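Long-range contacts in glycosyl hydrolase family 26 (Bacteroides ovatus, PDB 4ZXO), which hydrolyses beta-mannans as a family 26 beta-mannanase and probably acts in galactomannan breakdown: residues A[160-165]-A[206-211]; A[182-187]-A[220-225]. One frame throughout, in Å; residues are numbered along the deposited sequence.

Contact 1 (A[160-165]-A[206-211])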
loop_
_atom_site.group_PDB
_atom_site.type_symbol
_atom_site.label_atom_id
_atom_site.label_comp_id
_atom_site.label_asym_id
_atom_site.label_seq_id
_atom_site.Cartn_x
_atom_site.Cartn_y
_atom_site.Cartn_z
ATOM N N VAL A 160 3.711 2.757 6.109
ATOM C CA VAL A 160 4.158 2.924 4.719
ATOM C C VAL A 160 3.065 3.678 3.985
ATOM O O VAL A 160 1.993 3.133 3.754
ATOM C CB VAL A 160 4.456 1.595 4.026
ATOM C CG1 VAL A 160 4.842 1.813 2.524
ATOM C CG2 VAL A 160 5.565 0.851 4.799
ATOM N N PHE A 161 3.323 4.931 3.626
ATOM C CA PHE A 161 2.304 5.774 2.998
ATOM C C PHE A 161 2.560 5.742 1.476
ATOM O O PHE A 161 3.723 5.902 1.025
ATOM C CB PHE A 161 2.406 7.181 3.549
ATOM C CG PHE A 161 1.417 8.168 2.980
ATOM C CD1 PHE A 161 0.061 7.857 2.888
ATOM C CD2 PHE A 161 1.847 9.454 2.605
ATOM C CE1 PHE A 161 -0.858 8.788 2.351
ATOM C CE2 PHE A 161 0.913 10.406 2.117
ATOM C CZ PHE A 161 -0.428 10.073 2.004
ATOM N N ARG A 162 1.510 5.464 0.712
ATOM C CA ARG A 162 1.635 5.160 -0.724
ATOM C C ARG A 162 0.693 6.026 -1.521
ATOM O O ARG A 162 -0.283 5.511 -2.107
ATOM C CB ARG A 162 1.315 3.648 -0.920
ATOM C CG ARG A 162 1.600 3.123 -2.276
ATOM C CD ARG A 162 1.378 1.613 -2.302
ATOM N NE ARG A 162 -0.005 1.244 -2.040
ATOM C CZ ARG A 162 -0.924 1.016 -3.007
ATOM N NH1 ARG A 162 -0.623 1.235 -4.303
ATOM N NH2 ARG A 162 -2.172 0.654 -2.679
ATOM N N PRO A 163 0.932 7.332 -1.574
ATOM C CA PRO A 163 0.037 8.228 -2.305
ATOM C C PRO A 163 0.377 8.188 -3.814
ATOM O O PRO A 163 1.424 7.649 -4.187
ATOM C CB PRO A 163 0.381 9.609 -1.715
ATOM C CG PRO A 163 1.878 9.483 -1.450
ATOM C CD PRO A 163 1.989 8.079 -0.856
ATOM N N TRP A 164 -0.469 8.780 -4.644
ATOM C CA TRP A 164 -0.112 9.039 -6.059
ATOM C C TRP A 164 0.226 7.751 -6.792
ATOM O O TRP A 164 1.144 7.681 -7.624
ATOM C CB TRP A 164 1.085 10.011 -6.171
ATOM C CG TRP A 164 0.975 11.229 -5.264
ATOM C CD1 TRP A 164 1.892 11.640 -4.318
ATOM C CD2 TRP A 164 -0.136 12.143 -5.170
ATOM N NE1 TRP A 164 1.426 12.749 -3.657
ATOM C CE2 TRP A 164 0.188 13.079 -4.147
ATOM C CE3 TRP A 164 -1.387 12.240 -5.826
ATOM C CZ2 TRP A 164 -0.663 14.131 -3.808
ATOM C CZ3 TRP A 164 -2.234 13.286 -5.473
ATOM C CH2 TRP A 164 -1.873 14.193 -4.459
ATOM N N HIS A 165 -0.525 6.709 -6.483
ATOM C CA HIS A 165 -0.226 5.380 -7.027
ATOM C C HIS A 165 -0.717 5.198 -8.483
ATOM O O HIS A 165 -1.528 5.964 -9.003
ATOM C CB HIS A 165 -0.817 4.313 -6.075
ATOM C CG HIS A 165 -2.308 4.280 -6.014
ATOM N ND1 HIS A 165 -3.079 5.352 -5.599
ATOM C CD2 HIS A 165 -3.168 3.245 -6.218
ATOM C CE1 HIS A 165 -4.352 4.985 -5.610
ATOM N NE2 HIS A 165 -4.427 3.705 -5.965
ATOM N N ALA A 206 6.088 4.932 -0.385
ATOM C CA ALA A 206 6.174 3.871 -1.396
ATOM C C ALA A 206 5.666 4.393 -2.744
ATOM O O ALA A 206 4.596 5.043 -2.830
ATOM C CB ALA A 206 5.324 2.624 -0.972
ATOM N N TYR A 207 6.431 4.057 -3.764
ATOM C CA TYR A 207 6.170 4.384 -5.154
ATOM C C TYR A 207 5.530 3.177 -5.807
ATOM O O TYR A 207 6.011 2.056 -5.586
ATOM C CB TYR A 207 7.515 4.721 -5.786
ATOM C CG TYR A 207 7.611 5.101 -7.237
ATOM C CD1 TYR A 207 7.261 6.391 -7.667
ATOM C CD2 TYR A 207 8.191 4.214 -8.170
ATOM C CE1 TYR A 207 7.440 6.781 -8.997
ATOM C CE2 TYR A 207 8.369 4.577 -9.499
ATOM C CZ TYR A 207 8.029 5.891 -9.905
ATOM O OH TYR A 207 8.168 6.319 -11.199
ATOM N N SER A 208 4.438 3.334 -6.575
ATOM C CA SER A 208 3.684 2.115 -6.973
ATOM C C SER A 208 2.891 2.237 -8.282
ATOM O O SER A 208 1.656 2.159 -8.298
ATOM C CB SER A 208 2.744 1.669 -5.808
ATOM O OG SER A 208 1.757 2.637 -5.468
ATOM N N PRO A 209 3.592 2.398 -9.390
ATOM C CA PRO A 209 2.921 2.346 -10.692
ATOM C C PRO A 209 2.492 0.919 -11.019
ATOM O O PRO A 209 2.918 -0.034 -10.348
ATOM C CB PRO A 209 4.017 2.813 -11.674
ATOM C CG PRO A 209 5.260 2.251 -11.054
ATOM C CD PRO A 209 5.060 2.525 -9.524
ATOM N N GLY A 210 1.608 0.791 -11.991
ATOM C CA GLY A 210 1.151 -0.503 -12.446
ATOM C C GLY A 210 2.110 -1.171 -13.430
ATOM O O GLY A 210 3.336 -0.995 -13.354
ATOM N N MET A 211 1.555 -1.950 -14.368
ATOM C CA MET A 211 2.383 -2.745 -15.283
ATOM C C MET A 211 2.637 -2.103 -16.656
ATOM O O MET A 211 3.140 -2.770 -17.553
ATOM C CB MET A 211 1.776 -4.154 -15.482
ATOM C CG MET A 211 0.276 -4.194 -15.771
ATOM S SD MET A 211 -0.175 -3.335 -17.216
ATOM C CE MET A 211 0.491 -4.320 -18.566
HETATM O O HOH W 1 2.718 5.259 -4.814
HETATM O O HOH W 2 3.246 5.516 -7.837
#
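A206, S208 and R162 bury the most surface where the ends of two parallel strands lie side by side. A206 meets the other strand through backbone and side chain: its N donates to F161 O (2.9 Å), while its CB packs on V160 CG1 at 3.6 Å and lies 4.0 Å from R162 CG. Past A206 direct backbone pairing gives way to water. Water 1 donates to A206 O and P163 O and accepts from S208 OG (2.9 Å), and water 2 links S208 N to W164 O, so two bridging waters carry the join beyond the strands. S208 OG sits between its own backbone N and carbonyl carbon (chi1 62°), which turns it to the segment 160-165. There R162 NH1 donates to it at 3.0 Å, nearly straight (161°), with OG only 11° out of the guanidinium plane; the arginine, bent at its third torsion, brings NH1 round to it. H165 CB closes on the same OG at 3.1 Å. The main partner of the guanidinium is E270, which pairs with NH2, while NH1 also forms a salt bridge to D235, so S208 probably adds to a grip that these carboxylates provide. This is adjacent-strand packing at the C-terminal ends of a TIM-barrel sheet: strand 97-101 flanks 159-162, strand 231-235 flanks 203-207, and helix 181-197 covers F161 and P163 from outside.

Contact 2 (A[182-187]-A[220-225]). With PO4 (phosphate ion), chain C.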
loop_
_atom_site.group_PDB
_atom_site.type_symbol
_atom_site.label_atom_id
_atom_site.label_comp_id
_atom_site.label_asym_id
_atom_site.label_seq_id
_atom_site.Cartn_x
_atom_site.Cartn_y
_atom_site.Cartn_z
ATOM N N GLU A 182 7.631 16.219 -14.617
ATOM C CA GLU A 182 8.089 17.163 -13.621
ATOM C C GLU A 182 6.970 17.607 -12.706
ATOM O O GLU A 182 7.202 17.771 -11.496
ATOM C CB GLU A 182 8.738 18.388 -14.291
ATOM C CG GLU A 182 10.156 18.035 -14.754
ATOM C CD GLU A 182 11.056 17.323 -13.668
ATOM O OE1 GLU A 182 11.178 17.818 -12.513
ATOM O OE2 GLU A 182 11.641 16.238 -13.990
ATOM N N GLN A 183 5.778 17.822 -13.265
ATOM C CA GLN A 183 4.636 18.142 -12.431
ATOM C C GLN A 183 4.343 17.014 -11.426
ATOM O O GLN A 183 4.087 17.250 -10.227
ATOM C CB GLN A 183 3.400 18.389 -13.293
ATOM C CG GLN A 183 3.463 19.764 -13.985
ATOM C CD GLN A 183 2.369 19.944 -15.027
ATOM O OE1 GLN A 183 1.868 18.976 -15.628
ATOM N NE2 GLN A 183 1.973 21.181 -15.224
ATOM N N TYR A 184 4.349 15.768 -11.925
ATOM C CA TYR A 184 4.099 14.622 -11.053
ATOM C C TYR A 184 5.163 14.545 -9.925
ATOM O O TYR A 184 4.839 14.291 -8.742
ATOM C CB TYR A 184 4.088 13.330 -11.881
ATOM C CG TYR A 184 3.857 12.119 -11.018
ATOM C CD1 TYR A 184 2.566 11.727 -10.600
ATOM C CD2 TYR A 184 4.958 11.361 -10.577
ATOM C CE1 TYR A 184 2.378 10.597 -9.752
ATOM C CE2 TYR A 184 4.763 10.267 -9.746
ATOM C CZ TYR A 184 3.471 9.888 -9.371
ATOM O OH TYR A 184 3.362 8.814 -8.532
ATOM N N LYS A 185 6.440 14.720 -10.296
ATOM C CA LYS A 185 7.489 14.682 -9.262
ATOM C C LYS A 185 7.262 15.787 -8.267
ATOM O O LYS A 185 7.567 15.603 -7.103
ATOM C CB LYS A 185 8.900 14.812 -9.861
ATOM C CG LYS A 185 9.294 13.599 -10.708
ATOM C CD LYS A 185 10.625 13.810 -11.388
ATOM C CE LYS A 185 10.852 12.717 -12.367
ATOM N NZ LYS A 185 12.147 13.003 -13.147
ATOM N N THR A 186 6.740 16.944 -8.711
ATOM C CA THR A 186 6.462 18.040 -7.776
ATOM C C THR A 186 5.364 17.666 -6.780
ATOM O O THR A 186 5.450 18.077 -5.615
ATOM C CB THR A 186 6.072 19.308 -8.531
ATOM O OG1 THR A 186 7.148 19.635 -9.409
ATOM C CG2 THR A 186 5.832 20.484 -7.573
ATOM N N LEU A 187 4.379 16.862 -7.194
ATOM C CA LEU A 187 3.385 16.370 -6.216
ATOM C C LEU A 187 4.068 15.661 -5.073
ATOM O O LEU A 187 3.752 15.857 -3.917
ATOM C CB LEU A 187 2.401 15.374 -6.811
ATOM C CG LEU A 187 1.272 15.946 -7.648
ATOM C CD1 LEU A 187 0.466 14.803 -8.229
ATOM C CD2 LEU A 187 0.445 16.903 -6.808
ATOM N N LEU A 220 11.024 4.178 -13.799
ATOM C CA LEU A 220 11.561 5.322 -13.062
ATOM C C LEU A 220 11.374 6.667 -13.738
ATOM O O LEU A 220 11.930 7.664 -13.248
ATOM C CB LEU A 220 13.062 5.121 -12.802
ATOM C CG LEU A 220 13.351 3.907 -11.901
ATOM C CD1 LEU A 220 14.902 3.774 -11.713
ATOM C CD2 LEU A 220 12.681 4.093 -10.540
ATOM N N GLU A 221 10.705 6.738 -14.898
ATOM C CA GLU A 221 10.607 8.017 -15.618
ATOM C C GLU A 221 10.019 9.127 -14.734
ATOM O O GLU A 221 10.430 10.276 -14.825
ATOM C CB GLU A 221 9.724 7.843 -16.863
ATOM C CG GLU A 221 9.714 9.063 -17.757
ATOM C CD GLU A 221 8.357 9.562 -18.225
ATOM O OE1 GLU A 221 7.250 9.237 -17.706
ATOM O OE2 GLU A 221 8.411 10.312 -19.194
ATOM N N ARG A 222 9.053 8.765 -13.881
ATOM C CA ARG A 222 8.420 9.767 -13.019
ATOM C C ARG A 222 8.805 9.616 -11.532
ATOM O O ARG A 222 8.044 10.044 -10.603
ATOM C CB ARG A 222 6.890 9.697 -13.189
ATOM C CG ARG A 222 6.492 10.137 -14.566
ATOM C CD ARG A 222 5.001 10.292 -14.802
ATOM N NE ARG A 222 4.890 10.901 -16.136
ATOM C CZ ARG A 222 3.917 11.725 -16.515
ATOM N NH1 ARG A 222 2.919 12.029 -15.665
ATOM N NH2 ARG A 222 3.953 12.268 -17.749
ATOM N N TYR A 223 9.949 8.999 -11.304
ATOM C CA TYR A 223 10.431 8.748 -9.952
ATOM C C TYR A 223 10.976 10.032 -9.331
ATOM O O TYR A 223 11.874 10.662 -9.920
ATOM C CB TYR A 223 11.539 7.693 -10.031
ATOM C CG TYR A 223 12.138 7.252 -8.733
ATOM C CD1 TYR A 223 11.450 6.470 -7.826
ATOM C CD2 TYR A 223 13.466 7.528 -8.456
ATOM C CE1 TYR A 223 12.011 6.075 -6.667
ATOM C CE2 TYR A 223 14.079 7.075 -7.288
ATOM C CZ TYR A 223 13.343 6.346 -6.400
ATOM O OH TYR A 223 13.986 5.907 -5.254
ATOM N N PRO A 224 10.466 10.397 -8.126
ATOM C CA PRO A 224 10.849 11.694 -7.553
ATOM C C PRO A 224 12.198 11.658 -6.816
ATOM O O PRO A 224 12.667 12.696 -6.370
ATOM C CB PRO A 224 9.696 12.001 -6.589
ATOM C CG PRO A 224 9.265 10.575 -6.107
ATOM C CD PRO A 224 9.359 9.743 -7.380
ATOM N N GLY A 225 12.825 10.501 -6.693
ATOM C CA GLY A 225 14.173 10.472 -6.164
ATOM C C GLY A 225 14.387 9.636 -4.909
ATOM O O GLY A 225 13.460 9.383 -4.116
HETATM P P PO4 C . -0.905 21.576 -18.287
HETATM O O1 PO4 C . -0.451 20.567 -19.295
HETATM O O2 PO4 C . 0.259 21.996 -17.456
HETATM O O3 PO4 C . -1.420 22.840 -19.058
HETATM O O4 PO4 C . -2.019 20.910 -17.532
HETATM O O HOH W 3 12.469 11.380 -15.925
#
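K185 lies along segment 220-225 and has more of its own surface buried there than any other residue of the helix segment. Its CG stands anti to the carbonyl carbon (chi1 -67°) and the chain beyond is fully extended, which carries the methylenes past a row of backbone carbonyls: CG faces R222 O, and CE comes to 3.4 Å from Y223 O and 3.5 Å from E221 O. The ammonium reaches E221 O through water 3, which accepts from K185 NZ at 3.2 Å and donates to that carbonyl; NZ also forms a weak salt bridge to E182 OE2. Shortening the chain to an alanine is likely to uncover these carbonyls, cost E221 O its water link to the ammonium, and take away the weak charge partner of E182. Y184 points at the turn with CG anti to the backbone N (chi1 179°), presenting its ring edge: R222 O lies in the ring plane, 3.4 Å from CD2, and R222 CB is 3.7 Å from the same carbon. The ring and the arginine chain cross at about a right angle. R222, extended from CG to NE, gives NE to E221 OE1 (3.3 Å, 152°), which lies near the guanidinium plane although NE stands above the carboxylate plane; NH1 goes on to C179 O. The type I turn from L220 to Y223 includes E221 and R222. With no direct hydrogen bond between the segments, the contact rests on aliphatic and aromatic C-H groups laid against carbonyl oxygens, and the lysine charge, lying near E221 O and Y223 O, would probably add a favourable electrostatic pull on those two carbonyls.

Overall arrangement
From the N terminus, strand 159-162 leads through W164 and H165 to helix 181-197, which returns to strand 203-207 in a beta-alpha-beta crossover; contact 1 closes this loop by pairing the two strands. Contact 2 opens on the helix within that loop and closes further on, in the turn after helix 216-219, so the segments alternate and the two closures cross. Their centres are 12 Å apart, and they touch directly: W164 O and Y184 OH, 2.7 Å apart, probably share a hydrogen bond, and Y207 of strand 203-207 packs on the turn at R222, Y223 and P224. Barrel wall, outer helix and connecting loop are thus tied together.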